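Local coordinates for CMP/dCMP-type deaminase domain-containing protein (Aspergillus oryzae RIB40, PDB 7DS1) that probably deaminates the pyrimidine intermediate DARIPP in riboflavin biosynthesis, using a zinc ion held in a fold of the cytidine deaminase clan, at residues L13-K18 with V48-T53; V28-V33 with M95-E100; H61-C66 with M99-K104. All coordinates share one frame; numbering follows the deposited sequence.

In the fold
The three contacts share one compact deaminase domain and all reach the bound DARIPP (HJL). Interaction 2 is central: strands 29-36 and 91-97 pair in the middle of a five-strand mixed sheet. Interaction 1 lies about 8 Å from it, centre to centre, and sets the end of helix 4-16 against edge strand 46-52. Interaction 3 is also about 8 Å from interaction 2. Interactions 1 and 3 are about 11 Å apart between centres. Along the chain, interactions 1 and 2 interleave, and interaction 1 precedes interaction 3. Interactions 2 and 3 share Met-99 and Glu-100. The zinc site and the ligand pocket lie where the start of helix 62-73 meets the loop after strand 91-97.

Interaction 1 of 3, residues L13-K18 with V48-T53; sequences LSLAEK and VSTGYT. With HJL ([(2~{R},3~{S},4~{S})-5-[[2,5-bis(azanyl)-6-oxidanylidene-1~{H}-pyrimidin-4-yl]amino]-2,3,4-tris(oxidanyl)pentyl] dihydrogen phosphate), chain C.
Thr-50 is the first residue of 48-53 to meet 13-18. Its CB is 3.8 Å from CD1 of Leu-15, and the two side chains cross at about a right angle. The same Leu-15 methyl, CD1, lies 4.2 Å from the carbonyl O of Gly-51.

Tyr-52 and Leu-15 make the larger part of the contact. Tyr-52 CB sits 3.2 Å from Leu-15 O and 4.2 Å from Leu-15 CB. Tyr-52 CG lies between the backbone N and the carbonyl carbon (chi1 59°), which lays one ring face against Lys-18 CB. That CB rests over the ring centre, 3.6 Å from the centroid, in a CH-pi contact. The extended lysine chain puts CD 3.7 Å from Tyr-52 CE2. No hydrogen bond joins the segments. Thr-53 turns to the pocket, its OG1 hydrogen-bonded to O4 of HJL at 2.6 Å and also to Val-28 N and Phe-26 O.

The C-terminal part of helix 4-16 and the residues after it thus pack on one face of the sheet, at edge strand 46-52. Val-48 and Ser-49 both face Leu-32 of strand 29-36 in a classic beta bulge. Helix 164-171 packs on Leu-13 and Ala-16, and helix 62-73 on Ser-49 and Thr-53.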
loop_
_atom_site.group_PDB
_atom_site.type_symbol
_atom_site.label_atom_id
_atom_site.label_comp_id
_atom_site.label_asym_id
_atom_site.label_seq_id
_atom_site.Cartn_x
_atom_site.Cartn_y
_atom_site.Cartn_z
ATOM N N LEU A 13 -9.432 3.743 1.225
ATOM C CA LEU A 13 -10.600 3.058 0.684
ATOM C C LEU A 13 -11.278 3.891 -0.397
ATOM O O LEU A 13 -11.730 3.349 -1.413
ATOM C CB LEU A 13 -11.582 2.725 1.810
ATOM C CG LEU A 13 -12.645 1.679 1.455
ATOM C CD1 LEU A 13 -11.986 0.404 0.927
ATOM C CD2 LEU A 13 -13.538 1.367 2.643
ATOM N N SER A 14 -11.370 5.212 -0.197
ATOM C CA SER A 14 -11.979 6.058 -1.221
ATOM C C SER A 14 -11.175 6.016 -2.512
ATOM O O SER A 14 -11.749 6.063 -3.607
ATOM C CB SER A 14 -12.112 7.498 -0.724
ATOM O OG SER A 14 -12.956 7.569 0.409
ATOM N N LEU A 15 -9.844 5.944 -2.401
ATOM C CA LEU A 15 -9.011 5.752 -3.585
ATOM C C LEU A 15 -9.274 4.393 -4.225
ATOM O O LEU A 15 -9.401 4.291 -5.452
ATOM C CB LEU A 15 -7.529 5.898 -3.224
ATOM C CG LEU A 15 -7.111 7.287 -2.729
ATOM C CD1 LEU A 15 -5.699 7.272 -2.161
ATOM C CD2 LEU A 15 -7.225 8.311 -3.845
ATOM N N ALA A 16 -9.366 3.338 -3.405
ATOM C CA ALA A 16 -9.649 1.999 -3.922
ATOM C C ALA A 16 -10.939 1.964 -4.730
ATOM O O ALA A 16 -11.040 1.219 -5.715
ATOM C CB ALA A 16 -9.732 0.994 -2.769
ATOM N N GLU A 17 -11.934 2.760 -4.338
ATOM C CA GLU A 17 -13.207 2.761 -5.046
ATOM C C GLU A 17 -13.103 3.340 -6.449
ATOM O O GLU A 17 -14.031 3.154 -7.241
ATOM C CB GLU A 17 -14.247 3.526 -4.228
ATOM C CG GLU A 17 -14.664 2.769 -2.984
ATOM C CD GLU A 17 -15.873 3.365 -2.311
ATOM O OE1 GLU A 17 -15.766 4.493 -1.787
ATOM O OE2 GLU A 17 -16.928 2.697 -2.302
ATOM N N LYS A 18 -12.004 4.027 -6.772
ATOM C CA LYS A 18 -11.762 4.481 -8.137
ATOM C C LYS A 18 -11.260 3.368 -9.053
ATOM O O LYS A 18 -11.292 3.538 -10.278
ATOM C CB LYS A 18 -10.750 5.632 -8.134
ATOM C CG LYS A 18 -11.182 6.854 -7.327
ATOM C CD LYS A 18 -10.089 7.910 -7.329
ATOM C CE LYS A 18 -10.520 9.169 -6.594
ATOM N NZ LYS A 18 -9.407 10.164 -6.521
ATOM N N VAL A 48 2.801 12.631 0.394
ATOM C CA VAL A 48 3.844 12.590 -0.625
ATOM C C VAL A 48 3.308 12.069 -1.954
ATOM O O VAL A 48 3.683 12.574 -3.012
ATOM C CB VAL A 48 5.026 11.733 -0.118
ATOM C CG1 VAL A 48 6.104 11.577 -1.189
ATOM C CG2 VAL A 48 5.607 12.340 1.145
ATOM N N SER A 49 2.416 11.080 -1.912
ATOM C CA SER A 49 1.822 10.530 -3.125
ATOM C C SER A 49 0.618 9.685 -2.736
ATOM O O SER A 49 0.422 9.344 -1.568
ATOM C CB SER A 49 2.821 9.685 -3.918
ATOM O OG SER A 49 2.315 9.430 -5.218
ATOM N N THR A 50 -0.184 9.348 -3.744
ATOM C CA THR A 50 -1.301 8.421 -3.591
ATOM C C THR A 50 -1.373 7.549 -4.833
ATOM O O THR A 50 -0.824 7.895 -5.879
ATOM C CB THR A 50 -2.647 9.141 -3.396
ATOM O OG1 THR A 50 -3.049 9.771 -4.623
ATOM C CG2 THR A 50 -2.564 10.197 -2.277
ATOM N N GLY A 51 -2.071 6.418 -4.714
ATOM C CA GLY A 51 -2.318 5.559 -5.859
ATOM C C GLY A 51 -3.456 4.601 -5.596
ATOM O O GLY A 51 -3.818 4.335 -4.447
ATOM N N TYR A 52 -4.028 4.079 -6.677
ATOM C CA TYR A 52 -5.017 3.015 -6.557
ATOM C C TYR A 52 -4.809 2.015 -7.688
ATOM O O TYR A 52 -4.132 2.300 -8.679
ATOM C CB TYR A 52 -6.461 3.567 -6.538
ATOM C CG TYR A 52 -6.868 4.358 -7.760
ATOM C CD1 TYR A 52 -7.441 3.724 -8.859
ATOM C CD2 TYR A 52 -6.690 5.738 -7.811
ATOM C CE1 TYR A 52 -7.820 4.434 -9.983
ATOM C CE2 TYR A 52 -7.073 6.463 -8.933
ATOM C CZ TYR A 52 -7.628 5.803 -10.013
ATOM O OH TYR A 52 -8.013 6.500 -11.135
ATOM N N THR A 53 -5.380 0.822 -7.510
ATOM C CA THR A 53 -5.196 -0.267 -8.465
ATOM C C THR A 53 -5.612 0.148 -9.871
ATOM O O THR A 53 -6.736 0.610 -10.088
ATOM C CB THR A 53 -6.013 -1.475 -8.019
ATOM O OG1 THR A 53 -5.685 -1.760 -6.657
ATOM C CG2 THR A 53 -5.711 -2.701 -8.902
HETATM C C2 HJL C . -2.681 -5.004 -3.324
HETATM C C4 HJL C . -3.309 -4.095 -5.358
HETATM C C5 HJL C . -3.575 -5.391 -5.850
HETATM C C6 HJL C . -3.355 -6.470 -5.026
HETATM N N1 HJL C . -2.893 -6.233 -3.751
HETATM N N2 HJL C . -2.189 -4.800 -1.956
HETATM N N3 HJL C . -2.865 -3.922 -4.110
HETATM N N5 HJL C . -4.056 -5.589 -7.166
HETATM O O4 HJL C . -3.487 -3.110 -6.077
HETATM C "C1'" HJL C . -2.717 -8.948 -5.053
HETATM C "C2'" HJL C . -2.999 -10.254 -5.821
HETATM C "C3'" HJL C . -2.711 -10.050 -7.331
HETATM C "C4'" HJL C . -2.700 -11.460 -8.018
HETATM C "C5'" HJL C . -2.753 -11.331 -9.564
HETATM N "N1'" HJL C . -3.607 -7.844 -5.510
HETATM O O1P HJL C . -2.341 -8.389 -10.031
HETATM O "O2'" HJL C . -2.187 -11.275 -5.338
HETATM O O2P HJL C . -0.074 -8.949 -11.120
HETATM O "O3'" HJL C . -3.718 -9.229 -7.859
HETATM O O3P HJL C . -2.404 -9.578 -11.986
HETATM O "O4'" HJL C . -1.553 -12.152 -7.694
HETATM O "O5'" HJL C . -1.518 -10.718 -9.957
HETATM P PAN HJL C . -1.605 -9.361 -10.784
#

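Interaction 2 of 3, residues V28-V33 with M95-E100; sequences VGAILV and MYVTME. With HJL ([(2~{R},3~{S},4~{S})-5-[[2,5-bis(azanyl)-6-oxidanylidene-1~{H}-pyrimidin-4-yl]amino]-2,3,4-tris(oxidanyl)pentyl] dihydrogen phosphate), chain C.
Ile-31 and Tyr-96 form the central antiparallel hydrogen-bonded pair. Ile-31 N donates to Tyr-96 O (161° at the hydrogen), and Tyr-96 N to Ile-31 O, both at 2.8 Å. Ala-30 with Val-97 and Leu-32 with Met-95 are the flanking non-hydrogen-bonded pairs. The axes of 29-33 and 95-97 lie at 167°, nearly antiparallel.

Side chains fill both faces of this tight part. On one face, Ala-30 CB meets Met-95 SD at 4.2 Å, and Leu-32 CD1 reaches Met-95 CB. On the other, Val-33 CG2 lies at the edge of the Tyr-96 ring, 4.0 Å from CD2.

Beyond the bridge pairs, Thr-98 N bonds to Gly-29 O at 3.1 Å, and the chain turns a corner at Thr-98. Pairing gives way to side-chain packing beside the ligand, but no side is open to solvent. Val-28 CG1, anti to the backbone N (chi1 175°), lies 3.3 Å from Thr-98 OG1, the side chains sliding past each other in opposite directions. Val-28 CG2 is 3.9 Å from Met-99 CB and 3.4 Å from N3 of HJL. Glu-100 O takes a weak hydrogen bond from N2 of HJL.

Strand 46-52 continues the sheet beyond 29-36, and strand 127-132 beyond 91-97. Helix 4-16 packs on the Ile-31 and Tyr-96 face, where Tyr-96 stacks with Tyr-8 and Tyr-131. Helix 62-73 packs on the opposite one, touching Leu-32, Met-95 and Val-97.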
loop_
_atom_site.group_PDB
_atom_site.type_symbol
_atom_site.label_atom_id
_atom_site.label_comp_id
_atom_site.label_asym_id
_atom_site.label_seq_id
_atom_site.Cartn_x
_atom_site.Cartn_y
_atom_site.Cartn_z
ATOM N N VAL A 28 -7.598 -1.695 -4.450
ATOM C CA VAL A 28 -6.836 -1.261 -3.283
ATOM C C VAL A 28 -6.471 0.209 -3.456
ATOM O O VAL A 28 -6.394 0.714 -4.580
ATOM C CB VAL A 28 -5.580 -2.158 -3.124
ATOM C CG1 VAL A 28 -4.668 -1.687 -1.998
ATOM C CG2 VAL A 28 -5.994 -3.603 -2.878
ATOM N N GLY A 29 -6.288 0.910 -2.340
ATOM C CA GLY A 29 -5.786 2.273 -2.368
ATOM C C GLY A 29 -4.627 2.433 -1.406
ATOM O O GLY A 29 -4.535 1.734 -0.397
ATOM N N ALA A 30 -3.729 3.370 -1.743
ATOM C CA ALA A 30 -2.490 3.585 -0.998
ATOM C C ALA A 30 -2.160 5.069 -0.884
ATOM O O ALA A 30 -2.363 5.828 -1.832
ATOM C CB ALA A 30 -1.311 2.871 -1.671
ATOM N N ILE A 31 -1.636 5.476 0.280
ATOM C CA ILE A 31 -1.246 6.864 0.531
ATOM C C ILE A 31 0.130 6.864 1.180
ATOM O O ILE A 31 0.327 6.210 2.210
ATOM C CB ILE A 31 -2.251 7.596 1.444
ATOM C CG1 ILE A 31 -3.621 7.719 0.767
ATOM C CG2 ILE A 31 -1.724 8.996 1.818
ATOM C CD1 ILE A 31 -4.731 8.221 1.712
ATOM N N LEU A 32 1.066 7.617 0.602
ATOM C CA LEU A 32 2.420 7.732 1.132
ATOM C C LEU A 32 2.550 9.042 1.910
ATOM O O LEU A 32 2.234 10.114 1.380
ATOM C CB LEU A 32 3.438 7.672 -0.007
ATOM C CG LEU A 32 4.915 7.738 0.389
ATOM C CD1 LEU A 32 5.290 6.536 1.231
ATOM C CD2 LEU A 32 5.781 7.823 -0.866
ATOM N N VAL A 33 2.994 8.946 3.167
ATOM C CA VAL A 33 3.001 10.068 4.106
ATOM C C VAL A 33 4.420 10.295 4.610
ATOM O O VAL A 33 5.131 9.334 4.922
ATOM C CB VAL A 33 2.055 9.793 5.297
ATOM C CG1 VAL A 33 2.123 10.920 6.334
ATOM C CG2 VAL A 33 0.617 9.610 4.807
ATOM N N MET A 95 3.657 4.240 4.509
ATOM C CA MET A 95 2.616 4.038 3.508
ATOM C C MET A 95 1.413 3.366 4.150
ATOM O O MET A 95 1.562 2.357 4.849
ATOM C CB MET A 95 3.110 3.199 2.319
ATOM C CG MET A 95 2.084 3.142 1.179
ATOM S SD MET A 95 2.571 2.039 -0.176
ATOM C CE MET A 95 3.664 3.106 -1.130
ATOM N N TYR A 96 0.237 3.958 3.939
ATOM C CA TYR A 96 -1.044 3.346 4.267
ATOM C C TYR A 96 -1.561 2.645 3.023
ATOM O O TYR A 96 -1.493 3.194 1.924
ATOM C CB TYR A 96 -2.049 4.408 4.731
ATOM C CG TYR A 96 -1.672 5.019 6.057
ATOM C CD1 TYR A 96 -2.161 4.493 7.247
ATOM C CD2 TYR A 96 -0.798 6.107 6.119
ATOM C CE1 TYR A 96 -1.808 5.039 8.469
ATOM C CE2 TYR A 96 -0.436 6.657 7.336
ATOM C CZ TYR A 96 -0.945 6.118 8.503
ATOM O OH TYR A 96 -0.596 6.656 9.711
ATOM N N VAL A 97 -2.028 1.404 3.190
ATOM C CA VAL A 97 -2.585 0.602 2.098
ATOM C C VAL A 97 -3.777 -0.173 2.650
ATOM O O VAL A 97 -3.702 -0.703 3.759
ATOM C CB VAL A 97 -1.541 -0.375 1.506
ATOM C CG1 VAL A 97 -1.983 -0.868 0.137
ATOM C CG2 VAL A 97 -0.145 0.252 1.415
ATOM N N THR A 98 -4.882 -0.253 1.895
ATOM C CA THR A 98 -6.045 -0.953 2.455
ATOM C C THR A 98 -5.721 -2.420 2.710
ATOM O O THR A 98 -6.152 -2.989 3.719
ATOM C CB THR A 98 -7.306 -0.841 1.583
ATOM O OG1 THR A 98 -7.070 -1.358 0.267
ATOM C CG2 THR A 98 -7.809 0.592 1.511
ATOM N N MET A 99 -4.938 -3.030 1.822
ATOM C CA MET A 99 -4.593 -4.442 1.893
ATOM C C MET A 99 -3.089 -4.596 2.073
ATOM O O MET A 99 -2.304 -3.804 1.538
ATOM C CB MET A 99 -5.038 -5.166 0.617
ATOM C CG MET A 99 -4.705 -6.654 0.569
ATOM S SD MET A 99 -5.426 -7.421 -0.895
ATOM C CE MET A 99 -7.152 -6.979 -0.659
ATOM N N GLU A 100 -2.699 -5.614 2.848
ATOM C CA GLU A 100 -1.320 -6.079 2.958
ATOM C C GLU A 100 -0.629 -6.091 1.595
ATOM O O GLU A 100 -1.127 -6.740 0.665
ATOM C CB GLU A 100 -1.325 -7.487 3.550
ATOM C CG GLU A 100 0.043 -8.110 3.746
ATOM C CD GLU A 100 -0.068 -9.527 4.259
ATOM O OE1 GLU A 100 -1.143 -10.148 4.077
ATOM O OE2 GLU A 100 0.911 -10.031 4.846
HETATM C C2 HJL C . -2.681 -5.004 -3.324
HETATM C C4 HJL C . -3.309 -4.095 -5.358
HETATM C C5 HJL C . -3.575 -5.391 -5.850
HETATM C C6 HJL C . -3.355 -6.470 -5.026
HETATM N N1 HJL C . -2.893 -6.233 -3.751
HETATM N N2 HJL C . -2.189 -4.800 -1.956
HETATM N N3 HJL C . -2.865 -3.922 -4.110
HETATM N N5 HJL C . -4.056 -5.589 -7.166
HETATM O O4 HJL C . -3.487 -3.110 -6.077
HETATM C "C1'" HJL C . -2.717 -8.948 -5.053
HETATM C "C2'" HJL C . -2.999 -10.254 -5.821
HETATM C "C3'" HJL C . -2.711 -10.050 -7.331
HETATM C "C4'" HJL C . -2.700 -11.460 -8.018
HETATM C "C5'" HJL C . -2.753 -11.331 -9.564
HETATM N "N1'" HJL C . -3.607 -7.844 -5.510
HETATM O O1P HJL C . -2.341 -8.389 -10.031
HETATM O "O2'" HJL C . -2.187 -11.275 -5.338
HETATM O O2P HJL C . -0.074 -8.949 -11.120
HETATM O "O3'" HJL C . -3.718 -9.229 -7.859
HETATM O O3P HJL C . -2.404 -9.578 -11.986
HETATM O "O4'" HJL C . -1.553 -12.152 -7.694
HETATM O "O5'" HJL C . -1.518 -10.718 -9.957
HETATM P PAN HJL C . -1.605 -9.361 -10.784
#

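Interaction 3 of 3, residues H61-C66 with M99-K104; sequences HAEQCC and MEPCGK. With ZN (zinc ion), chain B; HJL ([(2~{R},3~{S},4~{S})-5-[[2,5-bis(azanyl)-6-oxidanylidene-1~{H}-pyrimidin-4-yl]amino]-2,3,4-tris(oxidanyl)pentyl] dihydrogen phosphate), chain C.
His-61 and Cys-102 meet at the zinc ion. His-61 ND1 binds the metal at 2.0 Å and Cys-102 SG binds it at 2.3 Å. The sulfur lies at the edge of the imidazole, near its plane. Cys-112 supplies the third protein ligand, and a water takes a fourth place. The other ring nitrogen, NE2, donates an almost straight hydrogen bond of 2.8 Å to phosphate atom O1P of HJL, in the ring plane. C5 of the HJL pyrimidine sits over one face of the imidazole, 3.3 Å above it. Gripped at both nitrogens, the ring is fixed in rotation. His-61 is also the N-cap residue of its helix, and its backbone N bonds to Gln-64 OE1.

Ala-62 N, in the first turn, donates to O4 of HJL at 2.9 Å.

Glu-63 reaches across to 99-104. Its chain bends at chi2 (93°), which brings OE2 to 3.2 Å from Pro-101 CA. OE1 is 3.1 Å from N3 of HJL, and OE2 is 3.1 Å from N2 of HJL. OE2 accepts a hydrogen bond from the zinc-bound water, which in turn accepts one from Cys-102 N. The water is thus held by metal, carboxylate and backbone. This geometry is consistent with the zinc-activated water of cytidine deaminases. Their His-Ala-Glu and Pro-Cys...Cys signature is recognisable here, with Cys-112 as second cysteine.

Helix 62-73 packs on the sheet through Glu-63 and Cys-66, which touch strand 91-97. Helix 112-117, which carries Cys-112, packs on Pro-101 through Val-113 and Ile-116.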
loop_
_atom_site.group_PDB
_atom_site.type_symbol
_atom_site.label_atom_id
_atom_site.label_comp_id
_atom_site.label_asym_id
_atom_site.label_seq_id
_atom_site.Cartn_x
_atom_site.Cartn_y
_atom_site.Cartn_z
ATOM N N HIS A 61 -0.552 -2.169 -9.422
ATOM C CA HIS A 61 -1.126 -2.217 -8.088
ATOM C C HIS A 61 -1.186 -0.818 -7.473
ATOM O O HIS A 61 -0.547 0.126 -7.947
ATOM C CB HIS A 61 -0.313 -3.161 -7.199
ATOM C CG HIS A 61 -0.581 -4.611 -7.451
ATOM N ND1 HIS A 61 -0.156 -5.609 -6.601
ATOM C CD2 HIS A 61 -1.243 -5.232 -8.454
ATOM C CE1 HIS A 61 -0.537 -6.783 -7.072
ATOM N NE2 HIS A 61 -1.200 -6.581 -8.196
ATOM N N ALA A 62 -1.960 -0.695 -6.383
ATOM C CA ALA A 62 -2.124 0.598 -5.715
ATOM C C ALA A 62 -0.782 1.161 -5.258
ATOM O O ALA A 62 -0.459 2.323 -5.532
ATOM C CB ALA A 62 -3.075 0.465 -4.518
ATOM N N GLU A 63 0.006 0.348 -4.544
ATOM C CA GLU A 63 1.292 0.819 -4.026
ATOM C C GLU A 63 2.235 1.159 -5.166
ATOM O O GLU A 63 3.005 2.122 -5.084
ATOM C CB GLU A 63 1.921 -0.253 -3.132
ATOM C CG GLU A 63 0.976 -0.797 -2.068
ATOM C CD GLU A 63 0.225 -2.042 -2.515
ATOM O OE1 GLU A 63 -0.604 -1.952 -3.450
ATOM O OE2 GLU A 63 0.470 -3.116 -1.930
ATOM N N GLN A 64 2.188 0.356 -6.230
ATOM C CA GLN A 64 2.982 0.602 -7.427
ATOM C C GLN A 64 2.616 1.937 -8.070
ATOM O O GLN A 64 3.499 2.720 -8.442
ATOM C CB GLN A 64 2.764 -0.554 -8.402
ATOM C CG GLN A 64 3.512 -0.442 -9.715
ATOM C CD GLN A 64 3.182 -1.592 -10.634
ATOM O OE1 GLN A 64 2.286 -2.392 -10.344
ATOM N NE2 GLN A 64 3.905 -1.696 -11.746
ATOM N N CYS A 65 1.314 2.216 -8.207
ATOM C CA CYS A 65 0.889 3.490 -8.785
ATOM C C CYS A 65 1.263 4.656 -7.880
ATOM O O CYS A 65 1.611 5.739 -8.364
ATOM C CB CYS A 65 -0.620 3.475 -9.022
ATOM S SG CYS A 65 -1.078 2.463 -10.441
ATOM N N CYS A 66 1.190 4.450 -6.565
ATOM C CA CYS A 66 1.576 5.498 -5.629
ATOM C C CYS A 66 3.029 5.902 -5.856
ATOM O O CYS A 66 3.342 7.090 -6.003
ATOM C CB CYS A 66 1.342 4.995 -4.203
ATOM S SG CYS A 66 1.773 6.163 -2.910
ATOM N N MET A 99 -4.938 -3.030 1.822
ATOM C CA MET A 99 -4.593 -4.442 1.893
ATOM C C MET A 99 -3.089 -4.596 2.073
ATOM O O MET A 99 -2.304 -3.804 1.538
ATOM C CB MET A 99 -5.038 -5.166 0.617
ATOM C CG MET A 99 -4.705 -6.654 0.569
ATOM S SD MET A 99 -5.426 -7.421 -0.895
ATOM C CE MET A 99 -7.152 -6.979 -0.659
ATOM N N GLU A 100 -2.699 -5.614 2.848
ATOM C CA GLU A 100 -1.320 -6.079 2.958
ATOM C C GLU A 100 -0.629 -6.091 1.595
ATOM O O GLU A 100 -1.127 -6.740 0.665
ATOM C CB GLU A 100 -1.325 -7.487 3.550
ATOM C CG GLU A 100 0.043 -8.110 3.746
ATOM C CD GLU A 100 -0.068 -9.527 4.259
ATOM O OE1 GLU A 100 -1.143 -10.148 4.077
ATOM O OE2 GLU A 100 0.911 -10.031 4.846
ATOM N N PRO A 101 0.502 -5.401 1.434
ATOM C CA PRO A 101 1.220 -5.455 0.152
ATOM C C PRO A 101 1.580 -6.880 -0.242
ATOM O O PRO A 101 1.868 -7.742 0.598
ATOM C CB PRO A 101 2.472 -4.608 0.408
ATOM C CG PRO A 101 1.996 -3.586 1.441
ATOM C CD PRO A 101 1.073 -4.395 2.350
ATOM N N CYS A 102 1.547 -7.128 -1.549
ATOM C CA CYS A 102 1.729 -8.475 -2.070
ATOM C C CYS A 102 3.192 -8.903 -2.030
ATOM O O CYS A 102 4.105 -8.099 -2.258
ATOM C CB CYS A 102 1.185 -8.574 -3.503
ATOM S SG CYS A 102 2.047 -7.578 -4.812
ATOM N N GLY A 103 3.400 -10.173 -1.709
ATOM C CA GLY A 103 4.720 -10.772 -1.731
ATOM C C GLY A 103 4.954 -11.566 -2.997
ATOM O O GLY A 103 6.074 -12.002 -3.272
ATOM N N LYS A 104 3.886 -11.789 -3.761
ATOM C CA LYS A 104 3.964 -12.522 -5.017
ATOM C C LYS A 104 2.793 -12.077 -5.879
ATOM O O LYS A 104 1.716 -11.781 -5.356
ATOM C CB LYS A 104 3.929 -14.045 -4.790
ATOM C CG LYS A 104 4.359 -14.883 -5.999
ATOM C CD LYS A 104 4.549 -16.352 -5.627
ATOM C CE LYS A 104 3.688 -17.261 -6.496
ATOM N NZ LYS A 104 3.755 -18.689 -6.070
HETATM ZN ZN ZN B . 1.025 -5.542 -4.970
HETATM C C2 HJL C . -2.681 -5.004 -3.324
HETATM C C4 HJL C . -3.309 -4.095 -5.358
HETATM C C5 HJL C . -3.575 -5.391 -5.850
HETATM C C6 HJL C . -3.355 -6.470 -5.026
HETATM N N1 HJL C . -2.893 -6.233 -3.751
HETATM N N2 HJL C . -2.189 -4.800 -1.956
HETATM N N3 HJL C . -2.865 -3.922 -4.110
HETATM N N5 HJL C . -4.056 -5.589 -7.166
HETATM O O4 HJL C . -3.487 -3.110 -6.077
HETATM C "C1'" HJL C . -2.717 -8.948 -5.053
HETATM C "C2'" HJL C . -2.999 -10.254 -5.821
HETATM C "C3'" HJL C . -2.711 -10.050 -7.331
HETATM C "C4'" HJL C . -2.700 -11.460 -8.018
HETATM C "C5'" HJL C . -2.753 -11.331 -9.564
HETATM N "N1'" HJL C . -3.607 -7.844 -5.510
HETATM O O1P HJL C . -2.341 -8.389 -10.031
HETATM O "O2'" HJL C . -2.187 -11.275 -5.338
HETATM O O2P HJL C . -0.074 -8.949 -11.120
HETATM O "O3'" HJL C . -3.718 -9.229 -7.859
HETATM O O3P HJL C . -2.404 -9.578 -11.986
HETATM O "O4'" HJL C . -1.553 -12.152 -7.694
HETATM O "O5'" HJL C . -1.518 -10.718 -9.957
HETATM P PAN HJL C . -1.605 -9.361 -10.784
HETATM O O HOH W 1 -0.131 -5.225 -3.162
#